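Local coordinates for protein aminopentol aminotransferase (Sphingopyxis macrogoltabida, PDB 6HBS) that catalyses the pyridoxal-phosphate-dependent deamination of aminopentol (hydrolysed fumonisin B1) to its 2-keto product, with pyruvate as the preferred amino-group acceptor, at residues V232-W244 against L302-L314. Numbering follows the deposited sequence.
Sequences VRAGFRVARDCSW and LRIIRETPYLETL. With PLP (pyridoxal-5'-phosphate), chain C.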
# COMPACT_ATOMS: atom_id res chain seq x y z
N VAL A 232 -2.40 -14.57 -0.49
CA VAL A 232 -3.07 -13.27 -0.65
C VAL A 232 -4.42 -13.47 -1.37
O VAL A 232 -5.41 -12.78 -1.04
CB VAL A 232 -2.16 -12.26 -1.38
CG1 VAL A 232 -2.95 -11.03 -1.83
CG2 VAL A 232 -0.99 -11.85 -0.50
N ARG A 233 -4.44 -14.35 -2.38
CA ARG A 233 -5.60 -14.57 -3.18
C ARG A 233 -6.55 -15.60 -2.56
O ARG A 233 -7.80 -15.38 -2.54
CB ARG A 233 -5.26 -14.98 -4.61
CG ARG A 233 -6.40 -14.65 -5.57
CD ARG A 233 -6.16 -15.03 -7.01
NE ARG A 233 -5.06 -14.28 -7.59
CZ ARG A 233 -4.67 -14.33 -8.86
NH1 ARG A 233 -5.47 -14.87 -9.77
NH2 ARG A 233 -3.51 -13.81 -9.22
N ALA A 234 -6.02 -16.75 -2.13
CA ALA A 234 -6.86 -17.89 -1.70
C ALA A 234 -7.17 -17.88 -0.19
O ALA A 234 -8.03 -18.62 0.27
CB ALA A 234 -6.17 -19.18 -2.08
N GLY A 235 -6.44 -17.06 0.59
CA GLY A 235 -6.56 -17.09 2.02
C GLY A 235 -8.02 -16.88 2.44
O GLY A 235 -8.72 -16.02 1.92
N PHE A 236 -8.48 -17.79 3.31
CA PHE A 236 -9.79 -17.81 3.95
C PHE A 236 -10.92 -18.22 3.00
O PHE A 236 -12.07 -18.27 3.44
CB PHE A 236 -10.13 -16.49 4.63
CG PHE A 236 -9.17 -16.20 5.74
CD1 PHE A 236 -9.01 -17.11 6.76
CD2 PHE A 236 -8.45 -15.02 5.78
CE1 PHE A 236 -8.14 -16.85 7.80
CE2 PHE A 236 -7.60 -14.75 6.84
CZ PHE A 236 -7.44 -15.66 7.84
N ARG A 237 -10.61 -18.58 1.75
CA ARG A 237 -11.61 -19.24 0.91
C ARG A 237 -11.26 -20.74 0.73
O ARG A 237 -12.06 -21.50 0.19
CB ARG A 237 -11.78 -18.50 -0.42
CG ARG A 237 -12.70 -17.29 -0.38
CD ARG A 237 -12.92 -16.77 -1.78
NE ARG A 237 -13.76 -15.60 -1.81
CZ ARG A 237 -13.31 -14.35 -1.68
NH1 ARG A 237 -12.03 -14.14 -1.41
NH2 ARG A 237 -14.14 -13.32 -1.83
N VAL A 238 -10.09 -21.18 1.19
CA VAL A 238 -9.72 -22.60 1.18
C VAL A 238 -9.93 -23.19 2.58
O VAL A 238 -10.43 -24.29 2.72
CB VAL A 238 -8.27 -22.80 0.67
CG1 VAL A 238 -7.80 -24.24 0.84
CG2 VAL A 238 -8.14 -22.36 -0.78
N ALA A 239 -9.55 -22.45 3.62
CA ALA A 239 -9.59 -22.91 4.98
C ALA A 239 -9.58 -21.70 5.92
O ALA A 239 -9.42 -20.57 5.43
CB ALA A 239 -8.39 -23.82 5.23
N ARG A 240 -9.71 -21.96 7.23
CA ARG A 240 -9.66 -20.93 8.29
C ARG A 240 -8.21 -20.75 8.78
O ARG A 240 -7.91 -20.07 9.78
CB ARG A 240 -10.62 -21.30 9.44
CG ARG A 240 -12.09 -21.19 9.06
CD ARG A 240 -13.05 -21.66 10.14
NE ARG A 240 -14.45 -21.34 9.85
CZ ARG A 240 -15.26 -22.08 9.09
NH1 ARG A 240 -14.80 -23.21 8.56
NH2 ARG A 240 -16.48 -21.66 8.79
N ASP A 241 -7.28 -21.33 8.03
CA ASP A 241 -5.86 -21.30 8.26
C ASP A 241 -5.21 -21.25 6.86
O ASP A 241 -5.91 -21.12 5.84
CB ASP A 241 -5.49 -22.50 9.16
CG ASP A 241 -4.13 -22.46 9.83
OD1 ASP A 241 -3.23 -21.72 9.39
OD2 ASP A 241 -3.98 -23.16 10.83
N CYS A 242 -3.88 -21.29 6.83
CA CYS A 242 -3.13 -21.31 5.61
C CYS A 242 -3.75 -22.38 4.69
O CYS A 242 -4.11 -23.46 5.16
CB CYS A 242 -1.68 -21.62 5.89
SG CYS A 242 -0.62 -21.68 4.41
N SER A 243 -3.85 -22.08 3.40
CA SER A 243 -4.55 -22.90 2.45
C SER A 243 -3.86 -24.27 2.24
O SER A 243 -4.44 -25.08 1.56
CB SER A 243 -4.67 -22.18 1.15
OG SER A 243 -5.40 -20.97 1.30
N TRP A 244 -2.61 -24.47 2.72
CA TRP A 244 -1.96 -25.80 2.67
C TRP A 244 -2.22 -26.64 3.92
O TRP A 244 -1.62 -27.71 4.05
CB TRP A 244 -0.46 -25.67 2.37
CG TRP A 244 -0.20 -25.62 0.89
CD1 TRP A 244 -1.13 -25.54 -0.11
CD2 TRP A 244 1.08 -25.69 0.24
NE1 TRP A 244 -0.52 -25.55 -1.34
CE2 TRP A 244 0.83 -25.63 -1.15
CE3 TRP A 244 2.39 -25.79 0.70
CZ2 TRP A 244 1.87 -25.66 -2.09
CZ3 TRP A 244 3.40 -25.81 -0.23
CH2 TRP A 244 3.14 -25.73 -1.60
N LEU A 302 -11.93 -11.46 11.07
CA LEU A 302 -11.33 -12.68 11.58
C LEU A 302 -12.26 -13.37 12.60
O LEU A 302 -12.29 -14.61 12.63
CB LEU A 302 -9.96 -12.42 12.20
CG LEU A 302 -8.83 -11.97 11.26
CD1 LEU A 302 -7.58 -11.65 12.06
CD2 LEU A 302 -8.54 -13.00 10.17
N ARG A 303 -12.99 -12.60 13.43
CA ARG A 303 -13.91 -13.20 14.41
C ARG A 303 -15.02 -13.98 13.65
O ARG A 303 -15.37 -15.10 14.00
CB ARG A 303 -14.51 -12.16 15.37
CG ARG A 303 -15.45 -12.74 16.43
CD ARG A 303 -16.44 -11.76 17.05
NE ARG A 303 -17.36 -11.12 16.10
CZ ARG A 303 -18.42 -11.68 15.56
NH1 ARG A 303 -18.71 -12.94 15.83
NH2 ARG A 303 -19.20 -10.99 14.75
N ILE A 304 -15.59 -13.35 12.64
CA ILE A 304 -16.61 -13.96 11.85
C ILE A 304 -16.08 -15.23 11.17
O ILE A 304 -16.80 -16.23 11.09
CB ILE A 304 -17.18 -12.94 10.87
CG1 ILE A 304 -17.95 -11.85 11.62
CG2 ILE A 304 -18.05 -13.62 9.82
CD1 ILE A 304 -18.42 -10.75 10.78
N ILE A 305 -14.81 -15.22 10.72
CA ILE A 305 -14.20 -16.37 10.07
C ILE A 305 -14.14 -17.52 11.08
O ILE A 305 -14.43 -18.65 10.73
CB ILE A 305 -12.82 -16.01 9.47
CG1 ILE A 305 -12.95 -15.14 8.22
CG2 ILE A 305 -11.96 -17.24 9.25
CD1 ILE A 305 -11.61 -14.57 7.73
N ARG A 306 -13.75 -17.22 12.32
CA ARG A 306 -13.64 -18.24 13.32
C ARG A 306 -15.02 -18.73 13.76
O ARG A 306 -15.12 -19.88 14.07
CB ARG A 306 -12.93 -17.78 14.60
CG ARG A 306 -11.50 -17.30 14.44
CD ARG A 306 -10.80 -17.13 15.78
NE ARG A 306 -11.41 -16.07 16.56
CZ ARG A 306 -11.22 -14.77 16.35
NH1 ARG A 306 -11.87 -13.88 17.08
NH2 ARG A 306 -10.33 -14.35 15.46
N GLU A 307 -16.05 -17.87 13.82
CA GLU A 307 -17.24 -18.14 14.63
C GLU A 307 -18.48 -18.50 13.80
O GLU A 307 -19.50 -18.86 14.40
CB GLU A 307 -17.57 -16.98 15.57
CG GLU A 307 -16.63 -16.96 16.76
CD GLU A 307 -16.79 -15.86 17.79
OE1 GLU A 307 -17.71 -15.07 17.68
OE2 GLU A 307 -15.94 -15.80 18.66
N THR A 308 -18.42 -18.41 12.48
CA THR A 308 -19.58 -18.57 11.63
C THR A 308 -19.26 -19.57 10.52
O THR A 308 -18.08 -19.81 10.23
CB THR A 308 -20.05 -17.24 11.01
OG1 THR A 308 -19.09 -16.87 10.02
CG2 THR A 308 -20.23 -16.12 12.02
N PRO A 309 -20.29 -20.20 9.92
CA PRO A 309 -20.10 -21.10 8.77
C PRO A 309 -19.99 -20.35 7.43
O PRO A 309 -20.55 -20.77 6.38
CB PRO A 309 -21.37 -21.97 8.86
CG PRO A 309 -22.42 -21.04 9.36
CD PRO A 309 -21.69 -20.17 10.37
N TYR A 310 -19.22 -19.26 7.41
CA TYR A 310 -19.11 -18.44 6.21
C TYR A 310 -18.52 -19.31 5.08
O TYR A 310 -18.91 -19.18 3.91
CB TYR A 310 -18.27 -17.18 6.47
CG TYR A 310 -16.80 -17.47 6.37
CD1 TYR A 310 -16.12 -18.04 7.43
CD2 TYR A 310 -16.12 -17.33 5.18
CE1 TYR A 310 -14.81 -18.42 7.33
CE2 TYR A 310 -14.79 -17.68 5.06
CZ TYR A 310 -14.14 -18.25 6.13
OH TYR A 310 -12.86 -18.62 6.04
N LEU A 311 -17.54 -20.14 5.43
CA LEU A 311 -16.73 -20.87 4.42
C LEU A 311 -17.62 -21.94 3.76
O LEU A 311 -17.66 -22.05 2.54
CB LEU A 311 -15.51 -21.49 5.11
CG LEU A 311 -14.58 -22.31 4.21
CD1 LEU A 311 -14.05 -21.48 3.04
CD2 LEU A 311 -13.42 -22.87 5.01
N GLU A 312 -18.35 -22.69 4.59
CA GLU A 312 -19.24 -23.76 4.11
C GLU A 312 -20.33 -23.14 3.23
O GLU A 312 -20.63 -23.65 2.14
CB GLU A 312 -19.80 -24.53 5.30
CG GLU A 312 -18.74 -25.26 6.08
CD GLU A 312 -17.90 -24.39 7.00
OE1 GLU A 312 -18.30 -23.27 7.34
OE2 GLU A 312 -16.82 -24.82 7.33
N THR A 313 -20.83 -21.96 3.64
CA THR A 313 -21.84 -21.27 2.87
C THR A 313 -21.32 -20.94 1.46
O THR A 313 -21.98 -21.23 0.43
CB THR A 313 -22.33 -20.02 3.62
OG1 THR A 313 -22.86 -20.48 4.86
CG2 THR A 313 -23.36 -19.24 2.86
N LEU A 314 -20.15 -20.29 1.37
CA LEU A 314 -19.69 -19.79 0.03
C LEU A 314 -19.23 -20.98 -0.84
O LEU A 314 -19.39 -20.94 -2.03
CB LEU A 314 -18.63 -18.69 0.15
CG LEU A 314 -17.28 -19.02 0.79
CD1 LEU A 314 -16.30 -19.56 -0.25
CD2 LEU A 314 -16.73 -17.76 1.46
N1 PLP C . -0.09 -12.39 -4.46
C2 PLP C . -1.18 -12.96 -5.01
C2A PLP C . -1.32 -14.46 -5.10
C3 PLP C . -2.27 -12.11 -5.47
O3 PLP C . -3.38 -12.65 -6.02
C4 PLP C . -2.15 -10.64 -5.33
C4A PLP C . -3.29 -9.80 -5.79
C5 PLP C . -0.87 -10.13 -4.76
C6 PLP C . 0.09 -11.05 -4.33
C5A PLP C . -0.58 -8.64 -4.56
O4P PLP C . -1.59 -8.01 -3.73
P PLP C . -1.84 -6.46 -4.06
O1P PLP C . -2.47 -6.35 -5.38
O2P PLP C . -0.47 -5.85 -4.09
O3P PLP C . -2.74 -6.07 -2.90
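Arg240 plugs its guanidinium into the break between helices 292-307 and 310-332, in a class-III aminotransferase where the loop 232-244, which follows strand 226-230, runs from the cofactor to this helix junction. Its NH1 and NH2 meet Glu312 end-on, one nitrogen to each carboxylate oxygen on its syn lone pair; the Arg240 NH2–Glu312 OE1 distance is 2.8 Å, and the two planes are nearly coplanar. NH2 also donates to Thr308 O, in the carbonyl plane. Arg240 NE donates to Ile305 O at 2.8 Å, approaching almost head-on to the carbonyl. The group thus ties a carbonyl in the last turn of one helix (Ile305) and one just past its end (Thr308) to an acid in the first turn of the next, and these four bonds fix its rotation. Leu311 CB lies over one guanidinium face, while Arg240 NE and NH2 lie beside CE1 of Tyr310, the guanidinium and ring planes 72° apart. The buried Tyr310 OH donates to Phe236 O at 2.7 Å, with that oxygen at the edge of the tyrosine ring.

Deeper in, Ile305 CD1 sits over one face of Phe236 as a CH-pi contact, 3.7 Å from the ring centroid, and Leu302 CD2 touches CZ. Trp256 also meets this ring. Leu311, its CG anti to the backbone N (chi1 179°), sends CD1 to 3.5 Å from Arg237 O and CD2 against Ala239 CA. The CB of Arg237 points away from the helices, and its guanidinium bonds Leu380 O and Gly63 O.

At the cofactor end of the loop, Val232 CG1 lies 3.6 Å from C4 of the pyridoxal ring. Asn377 holds Arg233 NH1, and Arg233 NE donates to O3 of the cofactor with an N-H...O angle of 171°, which would favour the phenolate form of that oxygen.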